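Local coordinates for periplasmic sensor hybrid histidine kinase (Anaeromyxobacter dehalogenans, PDB 4K0D), which probably senses a periplasmic signal through this helical-bundle domain and passes it to a cytoplasmic kinase that autophosphorylates on histidine, at residues Ala9-Leu13 / Ala141-Ile145; Ala63-Ala67 / Ser79-Leu83. All coordinates share one frame; numbering follows the deposited sequence.

Contact 1 of 2, residues Ala9-Leu13 / Ala141-Ile145; sequences ADAQL and ASHTI. With ZN (zinc ion), chain J; ZN (zinc ion), chain I.
Ile145 pushes its CD1 end into the notch between Ala9, Gln12 and Leu13. With CG1 beside its own backbone N (chi1 -82°), it meets the Leu13 side chain tip to tip, CD1 lying 3.9 Å from Leu13 CG, while its other branch, CG2, rests 4.0 Å from Ala9 CB. Gln12, extended beyond CG, crosses Ile145 at an angle: its amide oxygen OE1 is 3.9 Å from Ile145 CD1 and its NE2 is 3.9 Å from Ala141 CB, packing distances rather than polar bonds. One turn from Ile145, Ser142 sets OG 3.3 Å from Leu13 CD2; that hydroxyl hydrogen-bonds the carbonyl O of Asp138, in the same helix. Two zinc ions sit outside the apolar seam. Asp10, turned away from it, binds one through OD1 (2.0 Å) together with Glu14 of the same chain and His32 of the second subunit; His143 ND1 holds the other with Glu121 of the second subunit. Ser142 also packs on Leu31 of that subunit. Segments 9-13 and 141-145 run nearly antiparallel, their axes 10.8 Å apart at closest approach and crossing at -160°, where short helix 7-13 lies against the C-terminal end of helix 117-145, beside the second subunit.

Contact 2 of 2, residues Ala63-Ala67 / Ser79-Leu83; sequences AARFA and SGRIL
Leu83 fits its two methyls among Ala63, Phe66 and Ala67. CD1 presses on Ala67 CB at 3.5 Å, tighter than usual for two carbons, and CD2 reaches in between the other two residues, 4.1 Å from Ala63 CB and 3.6 Å from the carbonyl O of Ala63. That oxygen accepts the helix bond from Ala67 N, and the methyl rests against it in van der Waals contact. The same CD2 meets the Phe66 ring at its edge and close to its plane, 4.0 Å from CD2 of the phenylalanine. Farther along the ring, Phe66 CE2 comes 3.9 Å from Ser79 OG and 4.4 Å from Ile82 CD1, both approaching obliquely.

The torsions explain the fit. Phe66 swings CG anti to its backbone N (chi1 180°), which carries the ring across toward the facing helix, whereas Leu83 keeps CG beside its own N (chi1 -67°) and presents both methyls to the small alanines.

In the next shell the ring is held from other directions: Phe130 packs on it edge-to-face, Lys71 makes a cation-pi contact with it and also hydrogen-bonds the Phe66 carbonyl O, and Ala23 and Leu26 of helix 16-42 touch it. Ile82 reaches inward as well, against Leu26 and against Leu123, Leu126, Leu127 and Phe130 of helix 117-145. The two segments themselves run nearly antiparallel, their axes 10.8 Å apart and crossing at -164°. Helices 46-68 and 73-102 are consecutive and joined by a short connection, so this is an antiparallel helical hairpin, whose Phe66 and Ile82 help fill the interior of the sensor's helical bundle.

In the fold
Both contacts pair nearly antiparallel helices of the same elongated bundle, but they occupy different parts of it. The centre of contact 2 lies about 8 Å from the centre of the chain, that of contact 1 about 26 Å, near the chain ends. Their centres are 23 Å apart and their nearest atoms about 14 Å, so they do not touch; helix 117-145 links them, carrying one side of contact 1 and packing on Ile82 of contact 2. Contact 1 supplies ligands to two zinc ions shared with the second subunit. A third site, with Glu74 and His137, lies beside contact 1, the His137 side chain about 5 Å from that of Ala141, and farther from contact 2, the Glu74 side chain about 9 Å from that of Ser79.

Contact 1 of 2, residues Ala9-Leu13 / Ala141-Ile145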
ATOM      1  N   ALA B   9     -11.621  17.972  -1.232  1.00 40.78           N
ATOM      2  CA  ALA B   9     -10.732  17.298  -2.172  1.00 46.41           C
ATOM      3  C   ALA B   9      -9.570  16.671  -1.414  1.00 36.30           C
ATOM      4  O   ALA B   9      -9.060  15.676  -1.837  1.00 36.76           O
ATOM      5  CB  ALA B   9     -10.212  18.272  -3.213  1.00 36.18           C
ATOM      6  N   ASP B  10      -9.146  17.290  -0.315  1.00 37.19           N
ATOM      7  CA  ASP B  10      -8.098  16.709   0.479  1.00 38.55           C
ATOM      8  C   ASP B  10      -8.628  15.437   1.091  1.00 39.83           C
ATOM      9  O   ASP B  10      -7.925  14.459   1.190  1.00 34.76           O
ATOM     10  CB  ASP B  10      -7.632  17.603   1.597  1.00 33.44           C
ATOM     11  CG  ASP B  10      -6.381  17.074   2.233  1.00 34.21           C
ATOM     12  OD1 ASP B  10      -5.647  16.360   1.526  1.00 41.41           O
ATOM     13  OD2 ASP B  10      -6.147  17.300   3.434  1.00 36.40           O
ATOM     14  N   ALA B  11      -9.886  15.463   1.493  1.00 38.29           N
ATOM     15  CA  ALA B  11     -10.457  14.360   2.213  1.00 34.98           C
ATOM     16  C   ALA B  11     -10.549  13.157   1.267  1.00 43.30           C
ATOM     17  O   ALA B  11     -10.273  11.974   1.612  1.00 34.97           O
ATOM     18  CB  ALA B  11     -11.813  14.794   2.715  1.00 39.02           C
ATOM     19  N   GLN B  12     -10.952  13.453   0.047  1.00 33.19           N
ATOM     20  CA  GLN B  12     -10.980  12.435  -0.968  1.00 35.46           C
ATOM     21  C   GLN B  12      -9.555  11.857  -1.190  1.00 30.05           C
ATOM     22  O   GLN B  12      -9.374  10.623  -1.129  1.00 33.38           O
ATOM     23  CB  GLN B  12     -11.614  12.985  -2.271  1.00 34.12           C
ATOM     24  CG  GLN B  12     -12.035  11.908  -3.225  1.00 46.07           C
ATOM     25  CD  GLN B  12     -12.454  12.453  -4.592  1.00 50.86           C
ATOM     26  OE1 GLN B  12     -12.918  13.591  -4.716  1.00 51.13           O
ATOM     27  NE2 GLN B  12     -12.255  11.642  -5.624  1.00 57.99           N
ATOM     28  N   LEU B  13      -8.561  12.711  -1.448  1.00 28.09           N
ATOM     29  CA  LEU B  13      -7.225  12.249  -1.795  1.00 29.53           C
ATOM     30  C   LEU B  13      -6.533  11.537  -0.635  1.00 31.42           C
ATOM     31  O   LEU B  13      -5.647  10.689  -0.851  1.00 27.07           O
ATOM     32  CB  LEU B  13      -6.368  13.407  -2.259  1.00 26.94           C
ATOM     33  CG  LEU B  13      -6.726  13.939  -3.649  1.00 35.33           C
ATOM     34  CD1 LEU B  13      -5.689  14.881  -4.158  1.00 35.36           C
ATOM     35  CD2 LEU B  13      -6.874  12.781  -4.635  1.00 39.85           C
ATOM     36  N   ALA B 141      -8.329  10.617 -10.394  1.00 32.20           N
ATOM     37  CA  ALA B 141      -9.029  11.585  -9.563  1.00 34.91           C
ATOM     38  C   ALA B 141      -8.037  12.645  -9.104  1.00 34.87           C
ATOM     39  O   ALA B 141      -8.322  13.826  -9.110  1.00 33.72           O
ATOM     40  CB  ALA B 141      -9.680  10.908  -8.392  1.00 34.55           C
ATOM     41  N   SER B 142      -6.858  12.218  -8.691  1.00 31.86           N
ATOM     42  CA  SER B 142      -5.812  13.158  -8.336  1.00 31.26           C
ATOM     43  C   SER B 142      -5.523  14.124  -9.458  1.00 32.57           C
ATOM     44  O   SER B 142      -5.410  15.337  -9.237  1.00 32.16           O
ATOM     45  CB  SER B 142      -4.546  12.412  -8.027  1.00 32.02           C
ATOM     46  OG  SER B 142      -4.828  11.625  -6.919  1.00 37.93           O
ATOM     47  N   HIS B 143      -5.360  13.586 -10.658  1.00 33.17           N
ATOM     48  CA  HIS B 143      -5.014  14.429 -11.773  1.00 34.66           C
ATOM     49  C   HIS B 143      -6.046  15.518 -11.937  1.00 36.10           C
ATOM     50  O   HIS B 143      -5.701  16.690 -12.115  1.00 39.23           O
ATOM     51  CB  HIS B 143      -4.912  13.655 -13.071  1.00 38.08           C
ATOM     52  CG  HIS B 143      -4.468  14.515 -14.206  1.00 40.69           C
ATOM     53  ND1 HIS B 143      -3.144  14.811 -14.433  1.00 41.69           N
ATOM     54  CD2 HIS B 143      -5.178  15.204 -15.137  1.00 36.35           C
ATOM     55  CE1 HIS B 143      -3.046  15.613 -15.486  1.00 44.04           C
ATOM     56  NE2 HIS B 143      -4.265  15.857 -15.928  1.00 49.46           N
ATOM     57  N   THR B 144      -7.312  15.116 -11.889  1.00 34.66           N
ATOM     58  CA  THR B 144      -8.423  16.005 -12.156  1.00 37.30           C
ATOM     59  C   THR B 144      -8.464  17.030 -11.053  1.00 41.81           C
ATOM     60  O   THR B 144      -8.640  18.218 -11.280  1.00 31.11           O
ATOM     61  CB  THR B 144      -9.729  15.221 -12.152  1.00 39.09           C
ATOM     62  OG1 THR B 144      -9.808  14.434 -13.345  1.00 45.18           O
ATOM     63  CG2 THR B 144     -10.931  16.149 -12.075  1.00 41.55           C
ATOM     64  N   ILE B 145      -8.271  16.568  -9.822  1.00 37.86           N
ATOM     65  CA  ILE B 145      -8.304  17.505  -8.724  1.00 38.66           C
ATOM     66  C   ILE B 145      -7.194  18.532  -8.852  1.00 42.48           C
ATOM     67  O   ILE B 145      -7.387  19.683  -8.501  1.00 35.86           O
ATOM     68  CB  ILE B 145      -8.220  16.813  -7.348  1.00 37.23           C
ATOM     69  CG1 ILE B 145      -9.611  16.315  -6.965  1.00 36.37           C
ATOM     70  CG2 ILE B 145      -7.728  17.810  -6.296  1.00 32.65           C
ATOM     71  CD1 ILE B 145      -9.556  15.239  -5.922  1.00 44.51           C
TER
HETATM   72 ZN    ZN J 202      -1.543  13.374 -13.974  1.00 43.24          ZN
HETATM   73 ZN    ZN I 201      -3.732  15.838   1.424  1.00 36.18          ZN

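Contact 2 of 2, residues Ala63-Ala67 / Ser79-Leu83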
ATOM      1  N   ALA B  63      -9.405  -8.073   7.169  1.00 22.53           N
ATOM      2  CA  ALA B  63     -10.563  -8.028   6.303  1.00 24.01           C
ATOM      3  C   ALA B  63     -11.464  -6.909   6.763  1.00 34.63           C
ATOM      4  O   ALA B  63     -11.996  -6.159   5.922  1.00 29.01           O
ATOM      5  CB  ALA B  63     -11.313  -9.363   6.310  1.00 26.10           C
ATOM      6  N   ALA B  64     -11.586  -6.748   8.086  1.00 29.21           N
ATOM      7  CA  ALA B  64     -12.504  -5.764   8.638  1.00 30.58           C
ATOM      8  C   ALA B  64     -11.992  -4.370   8.296  1.00 28.53           C
ATOM      9  O   ALA B  64     -12.776  -3.540   7.825  1.00 30.11           O
ATOM     10  CB  ALA B  64     -12.707  -5.962  10.151  1.00 26.69           C
ATOM     11  N   ARG B  65     -10.683  -4.114   8.427  1.00 28.35           N
ATOM     12  CA  ARG B  65     -10.152  -2.797   8.022  1.00 28.90           C
ATOM     13  C   ARG B  65     -10.395  -2.531   6.552  1.00 30.46           C
ATOM     14  O   ARG B  65     -10.684  -1.417   6.165  1.00 29.49           O
ATOM     15  CB  ARG B  65      -8.664  -2.678   8.295  1.00 28.20           C
ATOM     16  CG  ARG B  65      -8.324  -2.681   9.799  1.00 43.89           C
ATOM     17  CD  ARG B  65      -6.815  -2.884  10.001  1.00 51.88           C
ATOM     18  NE  ARG B  65      -5.976  -1.955   9.204  1.00 58.91           N
ATOM     19  CZ  ARG B  65      -5.044  -2.342   8.326  1.00 52.28           C
ATOM     20  NH1 ARG B  65      -4.838  -3.637   8.142  1.00 38.73           N
ATOM     21  NH2 ARG B  65      -4.302  -1.439   7.651  1.00 49.13           N
ATOM     22  N   PHE B  66     -10.238  -3.545   5.716  1.00 30.43           N
ATOM     23  CA  PHE B  66     -10.410  -3.344   4.304  1.00 28.01           C
ATOM     24  C   PHE B  66     -11.856  -3.122   3.926  1.00 30.89           C
ATOM     25  O   PHE B  66     -12.143  -2.295   3.075  1.00 27.54           O
ATOM     26  CB  PHE B  66      -9.896  -4.544   3.543  1.00 32.12           C
ATOM     27  CG  PHE B  66     -10.042  -4.425   2.056  1.00 28.07           C
ATOM     28  CD1 PHE B  66      -9.170  -3.632   1.340  1.00 25.83           C
ATOM     29  CD2 PHE B  66     -10.996  -5.176   1.376  1.00 26.40           C
ATOM     30  CE1 PHE B  66      -9.271  -3.570  -0.051  1.00 30.73           C
ATOM     31  CE2 PHE B  66     -11.100  -5.134   0.015  1.00 31.92           C
ATOM     32  CZ  PHE B  66     -10.252  -4.326  -0.701  1.00 34.01           C
ATOM     33  N   ALA B  67     -12.756  -3.858   4.553  1.00 25.68           N
ATOM     34  CA  ALA B  67     -14.170  -3.688   4.326  1.00 27.38           C
ATOM     35  C   ALA B  67     -14.660  -2.284   4.758  1.00 33.71           C
ATOM     36  O   ALA B  67     -15.653  -1.775   4.220  1.00 28.59           O
ATOM     37  CB  ALA B  67     -14.925  -4.726   5.076  1.00 28.89           C
ATOM     38  N   SER B  79     -14.171  -5.991  -4.635  1.00 42.13           N
ATOM     39  CA  SER B  79     -14.238  -5.877  -3.187  1.00 42.95           C
ATOM     40  C   SER B  79     -15.237  -6.840  -2.557  1.00 37.01           C
ATOM     41  O   SER B  79     -14.896  -7.597  -1.644  1.00 41.86           O
ATOM     42  CB  SER B  79     -14.595  -4.427  -2.828  1.00 40.35           C
ATOM     43  OG  SER B  79     -14.646  -4.232  -1.431  1.00 45.10           O
ATOM     44  N   GLY B  80     -16.480  -6.789  -3.000  1.00 41.15           N
ATOM     45  CA  GLY B  80     -17.518  -7.620  -2.426  1.00 38.36           C
ATOM     46  C   GLY B  80     -17.131  -9.079  -2.453  1.00 40.54           C
ATOM     47  O   GLY B  80     -17.388  -9.836  -1.497  1.00 38.46           O
ATOM     48  N   ARG B  81     -16.496  -9.478  -3.544  1.00 39.03           N
ATOM     49  CA  ARG B  81     -16.155 -10.880  -3.750  1.00 42.91           C
ATOM     50  C   ARG B  81     -14.916 -11.234  -2.914  1.00 43.99           C
ATOM     51  O   ARG B  81     -14.816 -12.332  -2.379  1.00 34.85           O
ATOM     52  CB  ARG B  81     -15.929 -11.218  -5.235  1.00 42.66           C
ATOM     53  N   ILE B  82     -13.978 -10.298  -2.791  1.00 38.54           N
ATOM     54  CA  ILE B  82     -12.811 -10.548  -1.977  1.00 33.96           C
ATOM     55  C   ILE B  82     -13.307 -10.881  -0.580  1.00 34.50           C
ATOM     56  O   ILE B  82     -12.952 -11.930   0.019  1.00 36.42           O
ATOM     57  CB  ILE B  82     -11.865  -9.322  -1.981  1.00 34.53           C
ATOM     58  CG1 ILE B  82     -11.250  -9.146  -3.355  1.00 31.68           C
ATOM     59  CG2 ILE B  82     -10.714  -9.477  -1.013  1.00 30.14           C
ATOM     60  CD1 ILE B  82     -10.676  -7.769  -3.538  1.00 32.16           C
ATOM     61  N   LEU B  83     -14.135 -10.009  -0.032  1.00 34.29           N
ATOM     62  CA  LEU B  83     -14.524 -10.167   1.376  1.00 39.65           C
ATOM     63  C   LEU B  83     -15.313 -11.445   1.586  1.00 41.72           C
ATOM     64  O   LEU B  83     -15.192 -12.069   2.623  1.00 43.99           O
ATOM     65  CB  LEU B  83     -15.307  -8.951   1.886  1.00 30.77           C
ATOM     66  CG  LEU B  83     -14.362  -7.756   1.927  1.00 32.48           C
ATOM     67  CD1 LEU B  83     -15.134  -6.446   2.043  1.00 37.64           C
ATOM     68  CD2 LEU B  83     -13.378  -7.853   3.086  1.00 29.51           C
TER